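Local coordinates for protein putative ferredoxin (Hydrogenobacter thermophilus, PDB 7M1O) that probably carries electrons as a small ferredoxin, holding a single [4Fe-4S] cluster between four cysteine ligands, at residues 2-10 and 36-47; 17-26 and 51-62. All coordinates share one frame; numbering follows the deposited sequence.

Contact 1 of 2, residues 2-10 and 36-47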
loop_
_atom_site.group_PDB
_atom_site.type_symbol
_atom_site.label_atom_id
_atom_site.label_comp_id
_atom_site.label_asym_id
_atom_site.label_seq_id
_atom_site.Cartn_x
_atom_site.Cartn_y
_atom_site.Cartn_z
ATOM N N ALA A 2 -7.014 11.512 9.192
ATOM C CA ALA A 2 -6.020 10.448 9.118
ATOM C C ALA A 2 -6.109 9.723 7.782
ATOM O O ALA A 2 -7.099 9.852 7.066
ATOM C CB ALA A 2 -6.207 9.469 10.265
ATOM N N LEU A 3 -5.070 8.959 7.459
ATOM C CA LEU A 3 -4.996 8.245 6.190
ATOM C C LEU A 3 -4.860 6.744 6.414
ATOM O O LEU A 3 -4.090 6.305 7.269
ATOM C CB LEU A 3 -3.815 8.760 5.365
ATOM C CG LEU A 3 -3.917 8.598 3.848
ATOM C CD1 LEU A 3 -4.992 9.517 3.284
ATOM C CD2 LEU A 3 -2.572 8.875 3.190
ATOM N N ARG A 4 -5.616 5.963 5.648
ATOM C CA ARG A 4 -5.475 4.509 5.651
ATOM C C ARG A 4 -5.303 4.007 4.223
ATOM O O ARG A 4 -5.701 4.678 3.271
ATOM C CB ARG A 4 -6.680 3.834 6.315
ATOM C CG ARG A 4 -8.012 4.010 5.598
ATOM C CD ARG A 4 -9.087 3.163 6.268
ATOM N NE ARG A 4 -10.366 3.213 5.567
ATOM C CZ ARG A 4 -11.430 2.493 5.904
ATOM N NH1 ARG A 4 -11.374 1.662 6.938
ATOM N NH2 ARG A 4 -12.554 2.602 5.210
ATOM N N THR A 5 -4.707 2.827 4.079
ATOM C CA THR A 5 -4.397 2.285 2.761
ATOM C C THR A 5 -4.487 0.760 2.749
ATOM O O THR A 5 -4.322 0.107 3.781
ATOM C CB THR A 5 -2.985 2.728 2.299
ATOM O OG1 THR A 5 -2.730 2.251 0.971
ATOM C CG2 THR A 5 -1.910 2.206 3.247
ATOM N N MET A 6 -4.772 0.203 1.574
ATOM C CA MET A 6 -4.820 -1.243 1.385
ATOM C C MET A 6 -4.316 -1.597 -0.009
ATOM O O MET A 6 -4.226 -0.729 -0.876
ATOM C CB MET A 6 -6.245 -1.781 1.582
ATOM C CG MET A 6 -7.270 -1.330 0.533
ATOM S SD MET A 6 -8.710 -2.421 0.473
ATOM C CE MET A 6 -9.807 -1.521 -0.617
ATOM N N VAL A 7 -3.993 -2.870 -0.214
ATOM C CA VAL A 7 -3.596 -3.368 -1.525
ATOM C C VAL A 7 -4.606 -4.396 -2.017
ATOM O O VAL A 7 -4.973 -5.315 -1.289
ATOM C CB VAL A 7 -2.189 -4.006 -1.494
ATOM C CG1 VAL A 7 -1.839 -4.620 -2.847
ATOM C CG2 VAL A 7 -1.148 -2.971 -1.100
ATOM N N ASP A 8 -5.056 -4.223 -3.254
ATOM C CA ASP A 8 -5.942 -5.183 -3.896
ATOM C C ASP A 8 -5.101 -6.254 -4.591
ATOM O O ASP A 8 -4.573 -6.014 -5.676
ATOM C CB ASP A 8 -6.857 -4.480 -4.900
ATOM C CG ASP A 8 -7.973 -5.375 -5.402
ATOM O OD1 ASP A 8 -7.864 -6.610 -5.260
ATOM O OD2 ASP A 8 -8.963 -4.839 -5.942
ATOM N N PRO A 9 -4.975 -7.443 -3.975
ATOM C CA PRO A 9 -4.078 -8.454 -4.544
ATOM C C PRO A 9 -4.561 -8.987 -5.887
ATOM O O PRO A 9 -3.774 -9.547 -6.650
ATOM C CB PRO A 9 -4.087 -9.558 -3.487
ATOM C CG PRO A 9 -5.424 -9.445 -2.854
ATOM C CD PRO A 9 -5.734 -7.975 -2.828
ATOM N N ASP A 10 -5.847 -8.810 -6.167
ATOM C CA ASP A 10 -6.440 -9.324 -7.394
ATOM C C ASP A 10 -5.866 -8.645 -8.635
ATOM O O ASP A 10 -5.839 -9.239 -9.713
ATOM C CB ASP A 10 -7.957 -9.141 -7.357
ATOM C CG ASP A 10 -8.593 -9.797 -6.145
ATOM O OD1 ASP A 10 -8.087 -10.851 -5.701
ATOM O OD2 ASP A 10 -9.598 -9.257 -5.635
ATOM N N VAL A 36 -0.122 -4.493 2.757
ATOM C CA VAL A 36 0.272 -3.568 3.810
ATOM C C VAL A 36 0.911 -4.378 4.929
ATOM O O VAL A 36 0.603 -5.556 5.102
ATOM C CB VAL A 36 -0.912 -2.743 4.354
ATOM C CG1 VAL A 36 -1.510 -1.879 3.248
ATOM C CG2 VAL A 36 -1.966 -3.644 4.974
ATOM N N VAL A 37 1.801 -3.751 5.648
ATOM C CA VAL A 37 2.537 -4.445 6.648
ATOM C C VAL A 37 1.667 -4.790 7.850
ATOM O O VAL A 37 1.733 -5.885 8.314
ATOM C CB VAL A 37 3.821 -3.716 6.976
ATOM C CG1 VAL A 37 4.730 -3.721 5.769
ATOM C CG2 VAL A 37 3.568 -2.298 7.426
ATOM N N SER A 38 0.863 -3.857 8.296
ATOM C CA SER A 38 -0.037 -4.075 9.402
ATOM C C SER A 38 -1.508 -3.763 9.154
ATOM O O SER A 38 -1.968 -2.695 9.418
ATOM C CB SER A 38 0.470 -3.236 10.510
ATOM O OG SER A 38 1.013 -2.080 10.001
ATOM N N PRO A 39 -2.205 -4.742 8.659
ATOM C CA PRO A 39 -3.626 -4.633 8.318
ATOM C C PRO A 39 -4.569 -4.966 9.469
ATOM O O PRO A 39 -4.220 -5.752 10.348
ATOM C CB PRO A 39 -3.785 -5.659 7.200
ATOM C CG PRO A 39 -2.809 -6.727 7.563
ATOM C CD PRO A 39 -1.643 -6.035 8.228
ATOM N N GLY A 40 -5.757 -4.370 9.453
ATOM C CA GLY A 40 -6.801 -4.743 10.388
ATOM C C GLY A 40 -7.566 -5.924 9.836
ATOM O O GLY A 40 -7.189 -6.464 8.793
ATOM N N PRO A 41 -8.660 -6.319 10.515
ATOM C CA PRO A 41 -9.494 -7.405 9.993
ATOM C C PRO A 41 -10.129 -7.053 8.648
ATOM O O PRO A 41 -10.482 -7.953 7.882
ATOM C CB PRO A 41 -10.561 -7.589 11.071
ATOM C CG PRO A 41 -10.621 -6.292 11.769
ATOM C CD PRO A 41 -9.231 -5.734 11.740
ATOM N N ASP A 42 -10.263 -5.754 8.381
ATOM C CA ASP A 42 -10.789 -5.251 7.110
ATOM C C ASP A 42 -9.681 -5.130 6.066
ATOM O O ASP A 42 -9.943 -4.855 4.896
ATOM C CB ASP A 42 -11.481 -3.899 7.323
ATOM C CG ASP A 42 -10.587 -2.888 8.020
ATOM O OD1 ASP A 42 -9.465 -3.265 8.426
ATOM O OD2 ASP A 42 -11.009 -1.721 8.169
ATOM N N GLY A 43 -8.444 -5.345 6.505
ATOM C CA GLY A 43 -7.294 -5.341 5.620
ATOM C C GLY A 43 -6.633 -3.982 5.499
ATOM O O GLY A 43 -5.566 -3.862 4.894
ATOM N N TRP A 44 -7.260 -2.957 6.069
ATOM C CA TRP A 44 -6.732 -1.599 5.987
ATOM C C TRP A 44 -5.585 -1.387 6.968
ATOM O O TRP A 44 -5.589 -1.944 8.064
ATOM C CB TRP A 44 -7.828 -0.570 6.272
ATOM C CG TRP A 44 -8.906 -0.486 5.233
ATOM C CD1 TRP A 44 -10.100 -1.143 5.240
ATOM C CD2 TRP A 44 -8.895 0.315 4.046
ATOM N NE1 TRP A 44 -10.833 -0.806 4.129
ATOM C CE2 TRP A 44 -10.116 0.087 3.380
ATOM C CE3 TRP A 44 -7.972 1.198 3.481
ATOM C CZ2 TRP A 44 -10.436 0.712 2.177
ATOM C CZ3 TRP A 44 -8.291 1.816 2.286
ATOM C CH2 TRP A 44 -9.513 1.569 1.646
ATOM N N MET A 45 -4.613 -0.575 6.562
ATOM C CA MET A 45 -3.534 -0.147 7.448
ATOM C C MET A 45 -3.568 1.364 7.625
ATOM O O MET A 45 -3.584 2.113 6.648
ATOM C CB MET A 45 -2.168 -0.572 6.900
ATOM C CG MET A 45 -0.994 0.011 7.681
ATOM S SD MET A 45 0.618 -0.535 7.094
ATOM C CE MET A 45 1.694 0.542 8.044
ATOM N N MET A 46 -3.575 1.808 8.878
ATOM C CA MET A 46 -3.495 3.226 9.187
ATOM C C MET A 46 -2.072 3.718 8.947
ATOM O O MET A 46 -1.108 3.071 9.352
ATOM C CB MET A 46 -3.918 3.478 10.633
ATOM C CG MET A 46 -5.315 2.982 10.968
ATOM S SD MET A 46 -6.606 3.732 9.955
ATOM C CE MET A 46 -6.405 5.477 10.332
ATOM N N VAL A 47 -1.951 4.863 8.282
ATOM C CA VAL A 47 -0.653 5.391 7.876
ATOM C C VAL A 47 -0.147 6.437 8.866
ATOM O O VAL A 47 -0.894 7.339 9.246
ATOM C CB VAL A 47 -0.728 6.025 6.473
ATOM C CG1 VAL A 47 0.654 6.454 6.000
ATOM C CG2 VAL A 47 -1.346 5.050 5.486
HETATM O O HOH W 1 -2.930 -4.549 2.018
#
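The indole of Trp44 is sandwiched between two side chains from one strand, Arg4 over one face and Met6 over the opposite face. The guanidinium of Arg4 lies almost flat on the ring, planes 9° apart, with CZ 3.7 Å from the centroid of the five-membered ring, a cation-pi stack. Arg4 gets there by setting CG between its backbone N and carbonyl carbon (chi1 65°) and running extended to NE, its aliphatic part passing over Trp44 CE3. Across the ring, Met6 lays CG over the six-membered ring, 3.8 Å from its centroid, as a CH-pi contact; its sulfur follows in a Met-aromatic contact, and CE reaches Trp44 CZ2.

Next to this sandwich, strand 3-7 pairs antiparallel with 45-47. Thr5 and Met45 form a hydrogen-bonded pair, Thr5 N giving to Met45 O and Met45 N to Thr5 O, each 2.9 Å. Arg4 and Met46 make the neighbouring non-hydrogen-bonded pair, where Met46 bends its chain to bring SD 3.6 Å from Arg4 CB. Thr5 CG2 packs on Val47 CG2 at 3.7 Å, on the face where both residues also touch Val55 of helix 52-61, while Thr5 OG1 hydrogen-bonds with Tyr26 OH and Thr69 OG1.

A type I turn, Gly40 to Gly43, leads into Trp44, and Asp42 OD1 accepts from Trp44 N in an Asx turn. The indole against one face and a salt bridge from NH2 to Glu70 probably limit the turning of the guanidinium, with Asp42 OD2, 3.6 Å from Arg4 NH1, adding a longer, weaker pull.

Contact 2 of 2, residues 17-26 and 51-62. With SF4 (iron/sulfur cluster), chain C.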
loop_
_atom_site.group_PDB
_atom_site.type_symbol
_atom_site.label_atom_id
_atom_site.label_comp_id
_atom_site.label_asym_id
_atom_site.label_seq_id
_atom_site.Cartn_x
_atom_site.Cartn_y
_atom_site.Cartn_z
ATOM N N LEU A 17 7.066 -1.581 -6.748
ATOM C CA LEU A 17 7.255 -0.152 -6.505
ATOM C C LEU A 17 6.915 0.241 -5.072
ATOM O O LEU A 17 7.714 0.890 -4.398
ATOM C CB LEU A 17 6.411 0.681 -7.471
ATOM C CG LEU A 17 6.546 2.200 -7.306
ATOM C CD1 LEU A 17 7.973 2.658 -7.587
ATOM C CD2 LEU A 17 5.565 2.930 -8.210
ATOM N N CYS A 18 5.734 -0.148 -4.604
ATOM C CA CYS A 18 5.242 0.339 -3.318
ATOM C C CYS A 18 6.095 -0.131 -2.142
ATOM O O CYS A 18 6.406 0.666 -1.252
ATOM C CB CYS A 18 3.787 -0.084 -3.105
ATOM S SG CYS A 18 3.485 -1.856 -3.197
ATOM N N TYR A 19 6.486 -1.404 -2.122
ATOM C CA TYR A 19 7.216 -1.908 -0.962
ATOM C C TYR A 19 8.722 -1.699 -1.085
ATOM O O TYR A 19 9.453 -1.894 -0.118
ATOM C CB TYR A 19 6.900 -3.386 -0.686
ATOM C CG TYR A 19 6.980 -4.373 -1.833
ATOM C CD1 TYR A 19 5.822 -4.905 -2.383
ATOM C CD2 TYR A 19 8.201 -4.828 -2.315
ATOM C CE1 TYR A 19 5.873 -5.829 -3.402
ATOM C CE2 TYR A 19 8.262 -5.758 -3.342
ATOM C CZ TYR A 19 7.091 -6.257 -3.876
ATOM O OH TYR A 19 7.128 -7.179 -4.895
ATOM N N ASP A 20 9.185 -1.279 -2.258
ATOM C CA ASP A 20 10.551 -0.787 -2.382
ATOM C C ASP A 20 10.628 0.654 -1.886
ATOM O O ASP A 20 11.562 1.033 -1.180
ATOM C CB ASP A 20 11.044 -0.857 -3.826
ATOM C CG ASP A 20 12.469 -0.363 -3.967
ATOM O OD1 ASP A 20 13.357 -0.930 -3.297
ATOM O OD2 ASP A 20 12.698 0.606 -4.721
ATOM N N ARG A 21 9.635 1.452 -2.268
ATOM C CA ARG A 21 9.616 2.877 -1.960
ATOM C C ARG A 21 9.230 3.140 -0.508
ATOM O O ARG A 21 9.861 3.949 0.172
ATOM C CB ARG A 21 8.643 3.599 -2.895
ATOM C CG ARG A 21 8.491 5.099 -2.644
ATOM C CD ARG A 21 9.518 5.914 -3.409
ATOM N NE ARG A 21 9.348 5.780 -4.854
ATOM C CZ ARG A 21 8.351 6.324 -5.546
ATOM N NH1 ARG A 21 7.416 7.039 -4.932
ATOM N NH2 ARG A 21 8.283 6.145 -6.858
ATOM N N VAL A 22 8.184 2.464 -0.046
ATOM C CA VAL A 22 7.645 2.696 1.290
ATOM C C VAL A 22 7.560 1.384 2.068
ATOM O O VAL A 22 6.468 0.879 2.332
ATOM C CB VAL A 22 6.247 3.354 1.223
ATOM C CG1 VAL A 22 5.819 3.848 2.600
ATOM C CG2 VAL A 22 6.247 4.507 0.229
ATOM N N PRO A 23 8.721 0.825 2.440
ATOM C CA PRO A 23 8.749 -0.423 3.211
ATOM C C PRO A 23 8.114 -0.266 4.592
ATOM O O PRO A 23 7.802 -1.264 5.241
ATOM C CB PRO A 23 10.244 -0.739 3.322
ATOM C CG PRO A 23 10.930 0.567 3.132
ATOM C CD PRO A 23 10.077 1.334 2.168
ATOM N N GLU A 24 7.925 0.976 5.027
ATOM C CA GLU A 24 7.243 1.252 6.286
ATOM C C GLU A 24 5.773 0.843 6.209
ATOM O O GLU A 24 5.162 0.518 7.227
ATOM C CB GLU A 24 7.344 2.738 6.651
ATOM C CG GLU A 24 8.765 3.287 6.742
ATOM C CD GLU A 24 9.248 3.908 5.441
ATOM O OE1 GLU A 24 8.805 3.466 4.361
ATOM O OE2 GLU A 24 10.071 4.845 5.502
ATOM N N VAL A 25 5.215 0.861 4.998
ATOM C CA VAL A 25 3.784 0.637 4.798
ATOM C C VAL A 25 3.488 -0.648 4.023
ATOM O O VAL A 25 2.531 -1.352 4.341
ATOM C CB VAL A 25 3.140 1.828 4.052
ATOM C CG1 VAL A 25 1.653 1.587 3.808
ATOM C CG2 VAL A 25 3.339 3.109 4.842
ATOM N N TYR A 26 4.300 -0.946 3.013
ATOM C CA TYR A 26 4.053 -2.095 2.141
ATOM C C TYR A 26 5.201 -3.096 2.164
ATOM O O TYR A 26 6.354 -2.730 2.385
ATOM C CB TYR A 26 3.815 -1.626 0.704
ATOM C CG TYR A 26 2.781 -0.532 0.592
ATOM C CD1 TYR A 26 1.426 -0.830 0.564
ATOM C CD2 TYR A 26 3.160 0.801 0.518
ATOM C CE1 TYR A 26 0.478 0.169 0.463
ATOM C CE2 TYR A 26 2.221 1.805 0.417
ATOM C CZ TYR A 26 0.882 1.484 0.390
ATOM O OH TYR A 26 -0.051 2.485 0.291
ATOM N N LEU A 51 4.267 9.614 6.773
ATOM C CA LEU A 51 4.306 8.752 5.594
ATOM C C LEU A 51 3.101 8.958 4.681
ATOM O O LEU A 51 2.926 8.226 3.708
ATOM C CB LEU A 51 4.388 7.284 6.019
ATOM C CG LEU A 51 5.746 6.830 6.560
ATOM C CD1 LEU A 51 5.627 5.476 7.242
ATOM C CD2 LEU A 51 6.781 6.775 5.444
ATOM N N GLU A 52 2.281 9.959 4.983
ATOM C CA GLU A 52 1.057 10.188 4.224
ATOM C C GLU A 52 1.334 10.545 2.764
ATOM O O GLU A 52 0.751 9.951 1.859
ATOM C CB GLU A 52 0.222 11.289 4.881
ATOM C CG GLU A 52 -0.535 10.822 6.118
ATOM C CD GLU A 52 -1.426 11.899 6.712
ATOM O OE1 GLU A 52 -1.837 12.815 5.969
ATOM O OE2 GLU A 52 -1.716 11.828 7.925
ATOM N N GLN A 53 2.228 11.502 2.536
ATOM C CA GLN A 53 2.508 11.962 1.180
ATOM C C GLN A 53 3.199 10.883 0.352
ATOM O O GLN A 53 2.936 10.750 -0.841
ATOM C CB GLN A 53 3.361 13.229 1.210
ATOM C CG GLN A 53 2.620 14.441 1.750
ATOM C CD GLN A 53 3.438 15.713 1.670
ATOM O OE1 GLN A 53 4.318 15.849 0.819
ATOM N NE2 GLN A 53 3.153 16.655 2.563
ATOM N N GLU A 54 4.080 10.117 0.987
ATOM C CA GLU A 54 4.722 8.987 0.325
ATOM C C GLU A 54 3.673 7.967 -0.114
ATOM O O GLU A 54 3.684 7.495 -1.254
ATOM C CB GLU A 54 5.746 8.328 1.252
ATOM C CG GLU A 54 7.006 9.151 1.477
ATOM C CD GLU A 54 7.852 9.282 0.224
ATOM O OE1 GLU A 54 7.981 8.282 -0.516
ATOM O OE2 GLU A 54 8.386 10.385 -0.024
ATOM N N VAL A 55 2.764 7.638 0.796
ATOM C CA VAL A 55 1.687 6.700 0.499
ATOM C C VAL A 55 0.807 7.238 -0.624
ATOM O O VAL A 55 0.425 6.496 -1.527
ATOM C CB VAL A 55 0.832 6.415 1.758
ATOM C CG1 VAL A 55 -0.498 5.747 1.402
ATOM C CG2 VAL A 55 1.610 5.539 2.723
ATOM N N LYS A 56 0.492 8.528 -0.572
ATOM C CA LYS A 56 -0.362 9.135 -1.587
ATOM C C LYS A 56 0.321 9.115 -2.949
ATOM O O LYS A 56 -0.335 8.950 -3.977
ATOM C CB LYS A 56 -0.735 10.570 -1.200
ATOM C CG LYS A 56 -1.772 10.656 -0.085
ATOM C CD LYS A 56 -2.208 12.088 0.186
ATOM C CE LYS A 56 -3.281 12.540 -0.790
ATOM N NZ LYS A 56 -3.769 13.916 -0.488
ATOM N N GLU A 57 1.642 9.274 -2.951
ATOM C CA GLU A 57 2.409 9.251 -4.191
ATOM C C GLU A 57 2.410 7.868 -4.837
ATOM O O GLU A 57 2.124 7.742 -6.027
ATOM C CB GLU A 57 3.846 9.714 -3.939
ATOM C CG GLU A 57 3.991 11.226 -3.842
ATOM C CD GLU A 57 5.378 11.656 -3.412
ATOM O OE1 GLU A 57 6.311 10.827 -3.485
ATOM O OE2 GLU A 57 5.536 12.824 -2.997
ATOM N N VAL A 58 2.728 6.830 -4.068
ATOM C CA VAL A 58 2.775 5.481 -4.629
ATOM C C VAL A 58 1.383 5.014 -5.036
ATOM O O VAL A 58 1.238 4.173 -5.921
ATOM C CB VAL A 58 3.379 4.458 -3.647
ATOM C CG1 VAL A 58 4.815 4.820 -3.321
ATOM C CG2 VAL A 58 2.543 4.356 -2.379
ATOM N N THR A 59 0.361 5.553 -4.378
ATOM C CA THR A 59 -1.019 5.257 -4.738
ATOM C C THR A 59 -1.305 5.731 -6.164
ATOM O O THR A 59 -1.955 5.030 -6.942
ATOM C CB THR A 59 -2.010 5.917 -3.758
ATOM O OG1 THR A 59 -1.813 5.380 -2.443
ATOM C CG2 THR A 59 -3.453 5.674 -4.190
ATOM N N ASP A 60 -0.813 6.920 -6.502
ATOM C CA ASP A 60 -0.979 7.460 -7.848
ATOM C C ASP A 60 -0.045 6.775 -8.841
ATOM O O ASP A 60 -0.320 6.741 -10.041
ATOM C CB ASP A 60 -0.718 8.968 -7.865
ATOM C CG ASP A 60 -1.783 9.759 -7.130
ATOM O OD1 ASP A 60 -2.900 9.234 -6.929
ATOM O OD2 ASP A 60 -1.504 10.919 -6.761
ATOM N N GLU A 61 1.055 6.230 -8.336
ATOM C CA GLU A 61 2.097 5.670 -9.190
ATOM C C GLU A 61 1.922 4.177 -9.444
ATOM O O GLU A 61 2.497 3.642 -10.389
ATOM C CB GLU A 61 3.470 5.930 -8.575
ATOM C CG GLU A 61 3.907 7.385 -8.662
ATOM C CD GLU A 61 5.147 7.679 -7.841
ATOM O OE1 GLU A 61 5.573 6.804 -7.058
ATOM O OE2 GLU A 61 5.695 8.791 -7.978
ATOM N N CYS A 62 1.135 3.507 -8.608
ATOM C CA CYS A 62 0.859 2.089 -8.812
ATOM C C CYS A 62 0.301 1.868 -10.218
ATOM O O CYS A 62 -0.733 2.439 -10.569
ATOM C CB CYS A 62 -0.126 1.565 -7.768
ATOM S SG CYS A 62 -0.675 -0.135 -8.074
HETATM FE FE1 SF4 C . 1.511 -4.219 -6.821
HETATM FE FE2 SF4 C . 0.862 -1.597 -7.248
HETATM FE FE3 SF4 C . 3.351 -2.510 -7.900
HETATM FE FE4 SF4 C . 2.640 -2.274 -5.271
HETATM S S1 SF4 C . 2.854 -0.587 -6.785
HETATM S S2 SF4 C . 3.711 -4.034 -6.246
HETATM S S3 SF4 C . 0.427 -2.826 -5.380
HETATM S S4 SF4 C . 1.373 -3.157 -8.830
#
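Glu61 OE1 is gripped by both terminal nitrogens of Arg21, NH1 and NH2, each 2.8 Å away. The grip is end-on but bent, with N-H...O angles near 133°, and the guanidinium and carboxylate planes stand 84° apart. NH1 meets the syn lone pair of OE1, whereas NH2 comes from above the carboxylate plane. Bends at chi2 and chi3 fold the arginine over helix 52-61, where it sits as a knob among Glu54, Glu57, Val58 and Glu61, its CG 3.7 Å from Val58 CG1. Cut back to an alanine, this position would probably leave Glu61, with Glu54 and Glu57 nearby, lacking the positive charge among them and thin the cover over Val58 CG1.

Helices 17-21 and 52-61 run nearly antiparallel, their axes 156° apart; one carries Cys18 and the other ends at Cys62, both ligands of the [4Fe-4S] cluster of this ferredoxin fold. Cys18 SG binds the iron FE4 and Cys62 SG the iron FE2, both at 2.3 Å; Cys12 and Cys15 complete the site. Beside the cluster, Leu17 turns CD2 onto Glu61 CB while its CB faces cluster sulfur S1.

Farther from the iron the interface is mostly apolar. Val22 CG2 meets Val58 CG1 at 3.8 Å, and Val25 CG2 meets Val55 CG2. Tyr26 slides CE2 against Val58 CG2 and carries its OH past Val55 CG1 to Thr5. At the far end, Leu51 packs against the Glu24 side chain and Val25 CG2.

In the fold
From the N terminus the chain lays down strand 3-7, then passes the first cluster cysteines into helix 17-21 and the short hairpin 26-28/34-36. Contact 1 closes the first long loop when 45-47 returns beside strand 3-7. Helix 52-61 follows, and contact 2 closes a second loop by setting it against 17-26. Since 17-26 lies inside the loop closed by contact 1 and 51-62 lies beyond it, the two closures cross. Contact 1 joins two strands of the sheet that 67-71 completes, and contact 2 sets the helical segments together; the tyrosine hydroxyl and a probable backbone hydrogen bond from Val37 N to Val25 O link the two.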